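Local coordinates for protein putative 4-amino-4-deoxychorismate lyase (Thermus thermophilus, PDB 2ZGI) that binds pyridoxal 5'-phosphate and, as a member of the class-IV aminotransferase family, probably acts as a lyase on 4-amino-4-deoxychorismate, at residues 64-69 against 81-86; 107-112 against 213-218; 147-150 against 156-159. All coordinates share one frame; numbering follows the deposited sequence.

Contact 1: residues 64-69 against 81-86; sequences EDLEAL and LRFTVG
Helix 59-72 packs on the antiparallel sheet through strand 78-86, the axes of their short segments 10.8 Å apart and running nearly antiparallel at 151°. This is alpha-on-beta packing in the smaller, N-terminal part of a class-IV pyridoxal-phosphate enzyme, and no hydrogen bond crosses it: the link is made by leucines and one phenylalanine, whose long apolar side chains suit the gap between helix and sheet. Leu66 makes two of the three side-chain contacts, through one methyl. Its CG lies opposite the backbone N (chi1 -175°), which sends the CD1 branch toward the strand, and it crosses both Leu81 and Phe83 at about a right angle. CD1 of Leu66 meets CD1 of Leu81 at 3.8 Å. A turn further on, the packing is looser: CD1 of Leu69 lies 4.5 Å from CD2 of Leu81. Leu38 of helix 38-51 also touches Leu66, while Leu42 and Leu45 of that helix touch Phe83, so a second helix closes the same apolar layer. Asp65, though buried, has its charge answered by a salt bridge to Arg90 and a hydrogen bond to Ser92. CD1 of Leu66 sits at the edge of the Phe83 ring, near its plane, 4.2 Å from CZ.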
ATOM      1  N   GLU D  64     -21.255 -22.989 -33.543  1.00 31.58           N
ATOM      2  CA  GLU D  64     -22.589 -22.730 -34.103  1.00 32.67           C
ATOM      3  C   GLU D  64     -22.889 -21.231 -34.107  1.00 31.56           C
ATOM      4  O   GLU D  64     -23.271 -20.659 -35.119  1.00 30.28           O
ATOM      5  CB  GLU D  64     -23.621 -23.409 -33.224  1.00 32.93           C
ATOM      6  CG  GLU D  64     -24.764 -24.068 -33.931  1.00 39.56           C
ATOM      7  CD  GLU D  64     -25.454 -25.070 -33.010  1.00 43.80           C
ATOM      8  OE1 GLU D  64     -25.015 -26.242 -32.963  1.00 45.22           O
ATOM      9  OE2 GLU D  64     -26.404 -24.669 -32.304  1.00 47.14           O
ATOM     10  N   ASP D  65     -22.703 -20.597 -32.955  1.00 31.33           N
ATOM     11  CA  ASP D  65     -22.835 -19.139 -32.860  1.00 31.45           C
ATOM     12  C   ASP D  65     -21.973 -18.440 -33.885  1.00 30.81           C
ATOM     13  O   ASP D  65     -22.417 -17.483 -34.545  1.00 31.03           O
ATOM     14  CB  ASP D  65     -22.434 -18.649 -31.466  1.00 30.90           C
ATOM     15  CG  ASP D  65     -23.433 -19.046 -30.410  1.00 33.78           C
ATOM     16  OD1 ASP D  65     -24.542 -19.518 -30.782  1.00 33.73           O
ATOM     17  OD2 ASP D  65     -23.123 -18.864 -29.208  1.00 32.00           O
ATOM     18  N   LEU D  66     -20.728 -18.907 -34.002  1.00 31.22           N
ATOM     19  CA  LEU D  66     -19.757 -18.247 -34.860  1.00 30.82           C
ATOM     20  C   LEU D  66     -20.188 -18.212 -36.326  1.00 31.70           C
ATOM     21  O   LEU D  66     -20.103 -17.151 -36.966  1.00 31.12           O
ATOM     22  CB  LEU D  66     -18.364 -18.828 -34.653  1.00 30.38           C
ATOM     23  CG  LEU D  66     -17.162 -18.210 -35.360  1.00 28.93           C
ATOM     24  CD1 LEU D  66     -17.082 -16.662 -35.215  1.00 30.08           C
ATOM     25  CD2 LEU D  66     -15.889 -18.884 -34.838  1.00 26.12           C
ATOM     26  N   GLU D  67     -20.700 -19.342 -36.836  1.00 32.64           N
ATOM     27  CA  GLU D  67     -21.215 -19.409 -38.223  1.00 33.78           C
ATOM     28  C   GLU D  67     -22.283 -18.351 -38.477  1.00 33.07           C
ATOM     29  O   GLU D  67     -22.234 -17.637 -39.487  1.00 33.56           O
ATOM     30  CB  GLU D  67     -21.838 -20.776 -38.546  1.00 34.61           C
ATOM     31  CG  GLU D  67     -21.088 -22.004 -38.024  1.00 39.20           C
ATOM     32  CD  GLU D  67     -21.791 -23.307 -38.387  1.00 46.12           C
ATOM     33  OE1 GLU D  67     -22.572 -23.286 -39.384  1.00 46.52           O
ATOM     34  OE2 GLU D  67     -21.562 -24.336 -37.672  1.00 47.43           O
ATOM     35  N   ALA D  68     -23.240 -18.260 -37.556  1.00 32.88           N
ATOM     36  CA  ALA D  68     -24.316 -17.275 -37.635  1.00 32.54           C
ATOM     37  C   ALA D  68     -23.779 -15.848 -37.662  1.00 32.38           C
ATOM     38  O   ALA D  68     -24.237 -15.017 -38.467  1.00 31.84           O
ATOM     39  CB  ALA D  68     -25.301 -17.449 -36.478  1.00 32.71           C
ATOM     40  N   LEU D  69     -22.809 -15.563 -36.794  1.00 31.89           N
ATOM     41  CA  LEU D  69     -22.255 -14.212 -36.714  1.00 32.23           C
ATOM     42  C   LEU D  69     -21.562 -13.835 -38.017  1.00 32.52           C
ATOM     43  O   LEU D  69     -21.758 -12.732 -38.544  1.00 33.22           O
ATOM     44  CB  LEU D  69     -21.302 -14.067 -35.518  1.00 31.34           C
ATOM     45  CG  LEU D  69     -21.863 -14.272 -34.107  1.00 31.92           C
ATOM     46  CD1 LEU D  69     -20.758 -14.236 -33.070  1.00 32.21           C
ATOM     47  CD2 LEU D  69     -22.968 -13.233 -33.766  1.00 32.22           C
ATOM     48  N   LEU D  81     -15.105  -9.816 -32.342  1.00 26.92           N
ATOM     49  CA  LEU D  81     -15.997 -10.815 -31.816  1.00 26.19           C
ATOM     50  C   LEU D  81     -15.803 -10.890 -30.335  1.00 26.20           C
ATOM     51  O   LEU D  81     -14.712 -10.631 -29.819  1.00 25.84           O
ATOM     52  CB  LEU D  81     -15.668 -12.202 -32.428  1.00 26.80           C
ATOM     53  CG  LEU D  81     -15.566 -12.319 -33.946  1.00 26.75           C
ATOM     54  CD1 LEU D  81     -14.915 -13.659 -34.355  1.00 29.02           C
ATOM     55  CD2 LEU D  81     -16.978 -12.260 -34.474  1.00 29.19           C
ATOM     56  N   ARG D  82     -16.856 -11.285 -29.644  1.00 25.81           N
ATOM     57  CA  ARG D  82     -16.757 -11.499 -28.238  1.00 26.12           C
ATOM     58  C   ARG D  82     -17.578 -12.691 -27.780  1.00 25.56           C
ATOM     59  O   ARG D  82     -18.773 -12.795 -28.113  1.00 26.72           O
ATOM     60  CB  ARG D  82     -17.242 -10.244 -27.554  1.00 26.45           C
ATOM     61  CG  ARG D  82     -16.885 -10.183 -26.112  1.00 29.01           C
ATOM     62  CD  ARG D  82     -17.881  -9.275 -25.474  1.00 33.92           C
ATOM     63  NE  ARG D  82     -18.178  -9.805 -24.181  1.00 38.83           N
ATOM     64  CZ  ARG D  82     -17.522  -9.446 -23.096  1.00 36.34           C
ATOM     65  NH1 ARG D  82     -16.584  -8.529 -23.210  1.00 36.08           N
ATOM     66  NH2 ARG D  82     -17.828  -9.987 -21.933  1.00 31.12           N
ATOM     67  N   PHE D  83     -16.947 -13.572 -26.999  1.00 24.86           N
ATOM     68  CA  PHE D  83     -17.579 -14.776 -26.485  1.00 24.40           C
ATOM     69  C   PHE D  83     -17.549 -14.672 -24.973  1.00 24.79           C
ATOM     70  O   PHE D  83     -16.497 -14.487 -24.398  1.00 23.58           O
ATOM     71  CB  PHE D  83     -16.799 -16.043 -26.881  1.00 24.85           C
ATOM     72  CG  PHE D  83     -16.805 -16.367 -28.366  1.00 26.96           C
ATOM     73  CD1 PHE D  83     -17.976 -16.304 -29.119  1.00 30.00           C
ATOM     74  CD2 PHE D  83     -15.652 -16.848 -28.978  1.00 31.30           C
ATOM     75  CE1 PHE D  83     -17.977 -16.647 -30.477  1.00 31.65           C
ATOM     76  CE2 PHE D  83     -15.651 -17.207 -30.345  1.00 31.16           C
ATOM     77  CZ  PHE D  83     -16.811 -17.094 -31.083  1.00 30.19           C
ATOM     78  N   THR D  84     -18.703 -14.792 -24.329  1.00 24.12           N
ATOM     79  CA  THR D  84     -18.799 -14.589 -22.876  1.00 24.51           C
ATOM     80  C   THR D  84     -19.506 -15.798 -22.262  1.00 24.84           C
ATOM     81  O   THR D  84     -20.544 -16.240 -22.776  1.00 25.88           O
ATOM     82  CB  THR D  84     -19.569 -13.292 -22.533  1.00 23.93           C
ATOM     83  OG1 THR D  84     -19.014 -12.212 -23.281  1.00 22.89           O
ATOM     84  CG2 THR D  84     -19.490 -12.958 -21.031  1.00 23.63           C
ATOM     85  N   VAL D  85     -18.928 -16.316 -21.187  1.00 23.88           N
ATOM     86  CA  VAL D  85     -19.495 -17.394 -20.399  1.00 23.97           C
ATOM     87  C   VAL D  85     -19.904 -16.956 -18.975  1.00 24.77           C
ATOM     88  O   VAL D  85     -19.099 -16.392 -18.210  1.00 23.62           O
ATOM     89  CB  VAL D  85     -18.501 -18.572 -20.287  1.00 23.92           C
ATOM     90  CG1 VAL D  85     -19.055 -19.660 -19.400  1.00 24.06           C
ATOM     91  CG2 VAL D  85     -18.173 -19.142 -21.697  1.00 24.08           C
ATOM     92  N   GLY D  86     -21.152 -17.239 -18.621  1.00 24.68           N
ATOM     93  CA  GLY D  86     -21.569 -17.256 -17.221  1.00 26.19           C
ATOM     94  C   GLY D  86     -22.458 -18.475 -17.027  1.00 28.46           C
ATOM     95  O   GLY D  86     -22.749 -19.196 -18.007  1.00 28.04           O
TER

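Contact 2: residues 107-112 against 213-218; sequences EGVRVR and LLLAGS. With PLP (pyridoxal-5'-phosphate), chain P.
Strand 212-217 of the five-stranded mixed sheet leads into the cup that holds the cofactor phosphate, and its N-terminal half, with Leu213 and Leu215, packs against the chain that enters strand 111-117 of a different sheet. Leu215 is the middle of this packing. Its CD1 methyl touches CG2 of Val109 and CG1 of Val111, each at 4.1 Å, so one leucine branch bridges two valines spaced two residues apart. Val111 and Leu215 lie alongside with their side chains pointing opposite ways, whereas Val109 comes at a slant. The other methyl of Val111, CG2, meets CD1 of Leu213 at 4.3 Å. Beta-branched valines suit the extended backbone here, and the longer leucines reach them from the facing sheet. At the far end, Ser218 grips one phosphate oxygen twice: O2P of the cofactor lies 2.9 Å from the backbone N of Ser218 and 2.7 Å from its OG. The hydroxyl stands beside its own N (chi1 -70°), so both donors converge on that oxygen. CA of Gly217 lies 3.4 Å from O1P, a closeness that the lack of a side chain probably helps. Arg44, Ile183 and Thr184 also bond to the cofactor. The strand's apolar side thus joins two sheets, while the N-H and O-H of Ser218 can share in stabilising the phosphate's negative charge.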
ATOM      1  N   GLU D 107       4.635   5.688 -35.451  1.00 38.49           N
ATOM      2  CA  GLU D 107       4.980   6.750 -34.494  1.00 38.91           C
ATOM      3  C   GLU D 107       4.708   6.424 -33.007  1.00 38.18           C
ATOM      4  O   GLU D 107       5.198   7.120 -32.101  1.00 38.26           O
ATOM      5  CB  GLU D 107       4.268   8.041 -34.915  1.00 39.07           C
ATOM      6  CG  GLU D 107       4.546   8.376 -36.385  1.00 43.54           C
ATOM      7  CD  GLU D 107       3.589   9.405 -36.993  1.00 49.30           C
ATOM      8  OE1 GLU D 107       2.717   9.951 -36.271  1.00 50.93           O
ATOM      9  OE2 GLU D 107       3.717   9.675 -38.217  1.00 52.32           O
ATOM     10  N   GLY D 108       3.939   5.370 -32.756  1.00 36.94           N
ATOM     11  CA  GLY D 108       3.712   4.909 -31.397  1.00 35.39           C
ATOM     12  C   GLY D 108       2.656   5.674 -30.618  1.00 34.26           C
ATOM     13  O   GLY D 108       2.232   6.772 -31.002  1.00 33.83           O
ATOM     14  N   VAL D 109       2.247   5.084 -29.503  1.00 32.43           N
ATOM     15  CA  VAL D 109       1.275   5.677 -28.600  1.00 32.00           C
ATOM     16  C   VAL D 109       1.925   6.023 -27.242  1.00 31.77           C
ATOM     17  O   VAL D 109       3.033   5.567 -26.946  1.00 31.92           O
ATOM     18  CB  VAL D 109       0.077   4.721 -28.351  1.00 31.54           C
ATOM     19  CG1 VAL D 109      -0.637   4.370 -29.683  1.00 31.95           C
ATOM     20  CG2 VAL D 109       0.531   3.449 -27.629  1.00 30.51           C
ATOM     21  N   ARG D 110       1.214   6.830 -26.455  1.00 32.18           N
ATOM     22  CA  ARG D 110       1.552   7.152 -25.060  1.00 33.03           C
ATOM     23  C   ARG D 110       0.867   6.168 -24.105  1.00 31.90           C
ATOM     24  O   ARG D 110      -0.294   5.794 -24.341  1.00 31.67           O
ATOM     25  CB  ARG D 110       1.090   8.573 -24.709  1.00 33.67           C
ATOM     26  CG  ARG D 110       1.771   9.702 -25.529  1.00 38.80           C
ATOM     27  CD  ARG D 110       1.452  11.097 -24.960  1.00 44.55           C
ATOM     28  NE  ARG D 110       0.250  11.721 -25.537  1.00 50.55           N
ATOM     29  CZ  ARG D 110      -0.435  12.736 -24.983  1.00 52.23           C
ATOM     30  NH1 ARG D 110      -0.068  13.257 -23.815  1.00 53.31           N
ATOM     31  NH2 ARG D 110      -1.510  13.227 -25.594  1.00 53.38           N
ATOM     32  N   VAL D 111       1.579   5.746 -23.051  1.00 30.68           N
ATOM     33  CA  VAL D 111       0.932   5.083 -21.915  1.00 30.43           C
ATOM     34  C   VAL D 111       0.956   5.959 -20.672  1.00 30.68           C
ATOM     35  O   VAL D 111       1.764   6.883 -20.553  1.00 31.23           O
ATOM     36  CB  VAL D 111       1.514   3.683 -21.541  1.00 30.85           C
ATOM     37  CG1 VAL D 111       1.494   2.758 -22.733  1.00 31.65           C
ATOM     38  CG2 VAL D 111       2.942   3.778 -20.914  1.00 30.51           C
ATOM     39  N   ARG D 112       0.073   5.645 -19.746  1.00 29.66           N
ATOM     40  CA  ARG D 112       0.070   6.237 -18.447  1.00 29.63           C
ATOM     41  C   ARG D 112       0.147   5.092 -17.427  1.00 29.91           C
ATOM     42  O   ARG D 112      -0.676   4.153 -17.443  1.00 28.83           O
ATOM     43  CB  ARG D 112      -1.227   7.018 -18.273  1.00 29.50           C
ATOM     44  CG  ARG D 112      -1.605   7.292 -16.852  1.00 29.58           C
ATOM     45  CD  ARG D 112      -0.938   8.568 -16.344  1.00 33.27           C
ATOM     46  NE  ARG D 112      -1.574   9.055 -15.118  1.00 36.07           N
ATOM     47  CZ  ARG D 112      -1.221  10.180 -14.494  1.00 38.38           C
ATOM     48  NH1 ARG D 112      -0.272  10.959 -15.002  1.00 37.16           N
ATOM     49  NH2 ARG D 112      -1.829  10.530 -13.373  1.00 38.97           N
ATOM     50  N   LEU D 213       8.852   0.006 -24.624  1.00 36.24           N
ATOM     51  CA  LEU D 213       7.585  -0.645 -24.298  1.00 34.61           C
ATOM     52  C   LEU D 213       6.756  -0.883 -25.556  1.00 33.81           C
ATOM     53  O   LEU D 213       6.822  -0.106 -26.521  1.00 33.22           O
ATOM     54  CB  LEU D 213       6.762   0.182 -23.301  1.00 34.96           C
ATOM     55  CG  LEU D 213       7.047   0.016 -21.800  1.00 37.02           C
ATOM     56  CD1 LEU D 213       6.095   0.902 -20.985  1.00 37.79           C
ATOM     57  CD2 LEU D 213       6.945  -1.461 -21.334  1.00 33.81           C
ATOM     58  N   LEU D 214       6.013  -1.983 -25.553  1.00 32.24           N
ATOM     59  CA  LEU D 214       5.039  -2.262 -26.589  1.00 31.85           C
ATOM     60  C   LEU D 214       3.798  -2.883 -25.944  1.00 30.83           C
ATOM     61  O   LEU D 214       3.853  -3.364 -24.799  1.00 30.70           O
ATOM     62  CB  LEU D 214       5.604  -3.191 -27.681  1.00 32.08           C
ATOM     63  CG  LEU D 214       6.834  -2.764 -28.515  1.00 32.45           C
ATOM     64  CD1 LEU D 214       8.078  -3.386 -27.908  1.00 33.89           C
ATOM     65  CD2 LEU D 214       6.692  -3.193 -29.974  1.00 30.34           C
ATOM     66  N   LEU D 215       2.694  -2.855 -26.694  1.00 29.91           N
ATOM     67  CA  LEU D 215       1.395  -3.336 -26.250  1.00 29.07           C
ATOM     68  C   LEU D 215       0.851  -4.361 -27.232  1.00 28.49           C
ATOM     69  O   LEU D 215       0.793  -4.099 -28.431  1.00 29.32           O
ATOM     70  CB  LEU D 215       0.412  -2.160 -26.143  1.00 28.97           C
ATOM     71  CG  LEU D 215       0.772  -1.014 -25.181  1.00 28.15           C
ATOM     72  CD1 LEU D 215      -0.245   0.114 -25.340  1.00 27.65           C
ATOM     73  CD2 LEU D 215       0.833  -1.509 -23.716  1.00 28.56           C
ATOM     74  N   ALA D 216       0.466  -5.523 -26.724  1.00 27.77           N
ATOM     75  CA  ALA D 216      -0.092  -6.575 -27.556  1.00 27.11           C
ATOM     76  C   ALA D 216      -1.529  -6.839 -27.120  1.00 26.23           C
ATOM     77  O   ALA D 216      -1.809  -6.867 -25.940  1.00 25.65           O
ATOM     78  CB  ALA D 216       0.731  -7.832 -27.407  1.00 27.73           C
ATOM     79  N   GLY D 217      -2.433  -7.050 -28.078  1.00 26.82           N
ATOM     80  CA  GLY D 217      -3.800  -7.468 -27.768  1.00 26.62           C
ATOM     81  C   GLY D 217      -4.577  -7.857 -29.029  1.00 27.84           C
ATOM     82  O   GLY D 217      -4.195  -7.501 -30.148  1.00 27.22           O
ATOM     83  N   SER D 218      -5.672  -8.584 -28.839  1.00 27.32           N
ATOM     84  CA  SER D 218      -6.475  -9.079 -29.970  1.00 30.18           C
ATOM     85  C   SER D 218      -7.102  -7.972 -30.798  1.00 30.97           C
ATOM     86  O   SER D 218      -7.322  -8.157 -31.999  1.00 33.26           O
ATOM     87  CB  SER D 218      -7.577  -9.997 -29.465  1.00 29.19           C
ATOM     88  OG  SER D 218      -6.976 -11.191 -29.008  1.00 31.54           O
TER
HETATM   89  N1  PLP P 248      -4.853  -7.298 -20.665  1.00 23.95           N
HETATM   90  C2  PLP P 248      -6.128  -7.364 -20.229  1.00 26.20           C
HETATM   91  C2A PLP P 248      -6.462  -6.839 -18.863  1.00 23.33           C
HETATM   92  C3  PLP P 248      -7.126  -7.897 -21.052  1.00 24.02           C
HETATM   93  O3  PLP P 248      -8.400  -7.943 -20.568  1.00 25.60           O
HETATM   94  C4  PLP P 248      -6.773  -8.394 -22.312  1.00 25.07           C
HETATM   95  C4A PLP P 248      -7.774  -9.033 -23.252  1.00 24.21           C
HETATM   96  C5  PLP P 248      -5.443  -8.342 -22.720  1.00 23.38           C
HETATM   97  C6  PLP P 248      -4.504  -7.781 -21.856  1.00 26.52           C
HETATM   98  C5A PLP P 248      -4.987  -8.823 -24.082  1.00 26.39           C
HETATM   99  O4P PLP P 248      -5.125 -10.227 -24.304  1.00 26.61           O
HETATM  100  P   PLP P 248      -5.205 -10.890 -25.759  1.00 26.49           P
HETATM  101  O1P PLP P 248      -3.884 -10.640 -26.443  1.00 24.81           O
HETATM  102  O2P PLP P 248      -6.322 -10.242 -26.547  1.00 27.97           O
HETATM  103  O3P PLP P 248      -5.485 -12.300 -25.355  1.00 24.24           O

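Contact 3: residues 147-150 against 156-159. With PLP (pyridoxal-5'-phosphate), chain P.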
ATOM      1  N   GLU D 147      -3.172   3.969 -23.363  1.00 26.70           N
ATOM      2  CA  GLU D 147      -3.429   2.828 -22.493  1.00 26.10           C
ATOM      3  C   GLU D 147      -3.010   3.157 -21.085  1.00 25.32           C
ATOM      4  O   GLU D 147      -2.026   3.886 -20.879  1.00 25.09           O
ATOM      5  CB  GLU D 147      -2.660   1.589 -22.981  1.00 26.75           C
ATOM      6  CG  GLU D 147      -2.784   0.286 -22.087  1.00 25.67           C
ATOM      7  CD  GLU D 147      -4.202  -0.267 -22.090  1.00 28.70           C
ATOM      8  OE1 GLU D 147      -4.433  -1.356 -22.689  1.00 31.28           O
ATOM      9  OE2 GLU D 147      -5.098   0.390 -21.532  1.00 24.34           O
ATOM     10  N   GLY D 148      -3.745   2.608 -20.122  1.00 24.57           N
ATOM     11  CA  GLY D 148      -3.381   2.733 -18.714  1.00 24.29           C
ATOM     12  C   GLY D 148      -2.806   1.426 -18.231  1.00 25.40           C
ATOM     13  O   GLY D 148      -3.334   0.345 -18.575  1.00 24.93           O
ATOM     14  N   LEU D 149      -1.713   1.525 -17.461  1.00 24.53           N
ATOM     15  CA  LEU D 149      -1.074   0.357 -16.837  1.00 24.60           C
ATOM     16  C   LEU D 149      -1.456   0.172 -15.377  1.00 23.97           C
ATOM     17  O   LEU D 149      -1.652   1.160 -14.636  1.00 23.68           O
ATOM     18  CB  LEU D 149       0.465   0.421 -17.003  1.00 24.60           C
ATOM     19  CG  LEU D 149       0.936   0.654 -18.451  1.00 25.99           C
ATOM     20  CD1 LEU D 149       2.458   0.817 -18.563  1.00 29.57           C
ATOM     21  CD2 LEU D 149       0.474  -0.422 -19.411  1.00 28.51           C
ATOM     22  N   LEU D 150      -1.562  -1.102 -14.974  1.00 23.65           N
ATOM     23  CA  LEU D 150      -1.979  -1.516 -13.632  1.00 22.67           C
ATOM     24  C   LEU D 150      -0.856  -2.269 -12.883  1.00 22.94           C
ATOM     25  O   LEU D 150       0.038  -2.833 -13.505  1.00 22.82           O
ATOM     26  CB  LEU D 150      -3.248  -2.403 -13.675  1.00 22.96           C
ATOM     27  CG  LEU D 150      -4.529  -1.725 -14.219  1.00 20.36           C
ATOM     28  CD1 LEU D 150      -4.602  -1.941 -15.728  1.00 22.61           C
ATOM     29  CD2 LEU D 150      -5.778  -2.207 -13.500  1.00 22.89           C
ATOM     30  N   HIS D 156       4.682  -4.064  -8.733  1.00 23.43           N
ATOM     31  CA  HIS D 156       5.138  -4.397 -10.078  1.00 23.38           C
ATOM     32  C   HIS D 156       4.090  -3.852 -11.066  1.00 23.74           C
ATOM     33  O   HIS D 156       2.917  -3.827 -10.715  1.00 22.38           O
ATOM     34  CB  HIS D 156       5.207  -5.900 -10.318  1.00 23.35           C
ATOM     35  CG  HIS D 156       6.039  -6.639  -9.327  1.00 23.49           C
ATOM     36  ND1 HIS D 156       7.397  -6.428  -9.196  1.00 29.35           N
ATOM     37  CD2 HIS D 156       5.718  -7.591  -8.432  1.00 23.81           C
ATOM     38  CE1 HIS D 156       7.879  -7.241  -8.275  1.00 23.31           C
ATOM     39  NE2 HIS D 156       6.879  -7.940  -7.779  1.00 27.18           N
ATOM     40  N   VAL D 157       4.539  -3.442 -12.259  1.00 24.28           N
ATOM     41  CA  VAL D 157       3.648  -3.097 -13.382  1.00 25.59           C
ATOM     42  C   VAL D 157       3.309  -4.391 -14.106  1.00 25.48           C
ATOM     43  O   VAL D 157       4.194  -5.039 -14.711  1.00 26.36           O
ATOM     44  CB  VAL D 157       4.287  -2.127 -14.391  1.00 25.98           C
ATOM     45  CG1 VAL D 157       3.292  -1.796 -15.535  1.00 26.88           C
ATOM     46  CG2 VAL D 157       4.789  -0.831 -13.686  1.00 25.85           C
ATOM     47  N   VAL D 158       2.041  -4.787 -14.050  1.00 25.53           N
ATOM     48  CA  VAL D 158       1.672  -6.125 -14.565  1.00 24.62           C
ATOM     49  C   VAL D 158       0.645  -6.245 -15.717  1.00 25.81           C
ATOM     50  O   VAL D 158       0.384  -7.364 -16.203  1.00 25.88           O
ATOM     51  CB  VAL D 158       1.216  -7.048 -13.399  1.00 25.48           C
ATOM     52  CG1 VAL D 158       2.327  -7.159 -12.331  1.00 24.69           C
ATOM     53  CG2 VAL D 158      -0.088  -6.558 -12.790  1.00 22.70           C
ATOM     54  N   ASP D 159       0.008  -5.149 -16.117  1.00 24.60           N
ATOM     55  CA  ASP D 159      -0.975  -5.266 -17.194  1.00 24.39           C
ATOM     56  C   ASP D 159      -1.309  -3.897 -17.745  1.00 24.37           C
ATOM     57  O   ASP D 159      -1.022  -2.841 -17.106  1.00 23.06           O
ATOM     58  CB  ASP D 159      -2.250  -5.995 -16.708  1.00 24.74           C
ATOM     59  CG  ASP D 159      -2.752  -7.082 -17.689  1.00 25.07           C
ATOM     60  OD1 ASP D 159      -2.539  -6.942 -18.914  1.00 25.92           O
ATOM     61  OD2 ASP D 159      -3.387  -8.079 -17.224  1.00 26.96           O
TER
HETATM   62  N1  PLP P 248      -4.853  -7.298 -20.665  1.00 23.95           N
HETATM   63  C2  PLP P 248      -6.128  -7.364 -20.229  1.00 26.20           C
HETATM   64  C2A PLP P 248      -6.462  -6.839 -18.863  1.00 23.33           C
HETATM   65  C3  PLP P 248      -7.126  -7.897 -21.052  1.00 24.02           C
HETATM   66  O3  PLP P 248      -8.400  -7.943 -20.568  1.00 25.60           O
HETATM   67  C4  PLP P 248      -6.773  -8.394 -22.312  1.00 25.07           C
HETATM   68  C4A PLP P 248      -7.774  -9.033 -23.252  1.00 24.21           C
HETATM   69  C5  PLP P 248      -5.443  -8.342 -22.720  1.00 23.38           C
HETATM   70  C6  PLP P 248      -4.504  -7.781 -21.856  1.00 26.52           C
HETATM   71  C5A PLP P 248      -4.987  -8.823 -24.082  1.00 26.39           C
HETATM   72  O4P PLP P 248      -5.125 -10.227 -24.304  1.00 26.61           O
HETATM   73  P   PLP P 248      -5.205 -10.890 -25.759  1.00 26.49           P
HETATM   74  O1P PLP P 248      -3.884 -10.640 -26.443  1.00 24.81           O
HETATM   75  O2P PLP P 248      -6.322 -10.242 -26.547  1.00 27.97           O
HETATM   76  O3P PLP P 248      -5.485 -12.300 -25.355  1.00 24.24           O
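Leu150 and Asp159 form an antiparallel hydrogen-bonded pair, their CA atoms 5.3 Å apart. The N-H of Leu150 gives an almost straight bond (167°) to O of Asp159 at 2.8 Å, although the donor stands 30° off the carbonyl plane. In return, O of Leu150 takes the N of Val158 at 2.9 Å, in the carbonyl plane, and a weak bond from N of Asp159 at 3.5 Å. Two residues thus face one, a classic beta bulge. The Asp159 carbonyl is further approached by CA of Leu149 at 3.2 Å, a CA-H...O contact. Beside this ladder, CB of Leu149 packs at a slant on CG1 of Val157 at 3.9 Å; that branch, opposite the backbone N of Val157 (chi1 -179°), is the one turned to Leu149. The carboxylate of Asp159 leads away from the strand pair to the cofactor, where OD1 lies 2.9 Å from N1 of the pyridine ring. Its other oxygen, OD2, accepts the backbone N-H of Leu180, which helps fix the group's rotation.

Farther out, helix 131-142 packs on Leu150 through Pro132, Tyr133 and Ala136, an apolar surface that a leucine fills well. Glu147 turns back so that OE2 accepts the N-H of Gly148 at 3.0 Å with its anti lone pair, and OE2 also bonds Ser161 while OE1 bonds Thr163. The arrangement is a bulged beta hairpin that presents an acidic side chain to the pyridine nitrogen of a class-IV pyridoxal-phosphate site.

From the N terminus, contact 1 comes first: the chain passes down helix 59-72 and returns through strand 78-86, closing a short helix-to-strand connection that lays the helix on the four-stranded antiparallel sheet. Contact 2 opens only afterwards, at 107-112, and closes about a hundred residues later at 213-218. Within that long excursion lies contact 3, the hairpin 147-151 and 157-160. Contacts 2 and 3 touch directly, because strands 111-117 and 147-151 are neighbours in one sheet, with Arg112 N to Glu147 O at 3.0 Å; both also reach the cofactor, at its phosphate and ring ends. Contact 1 sits on the opposite side of the chain's centre, about 28 Å from contact 2, centre to centre.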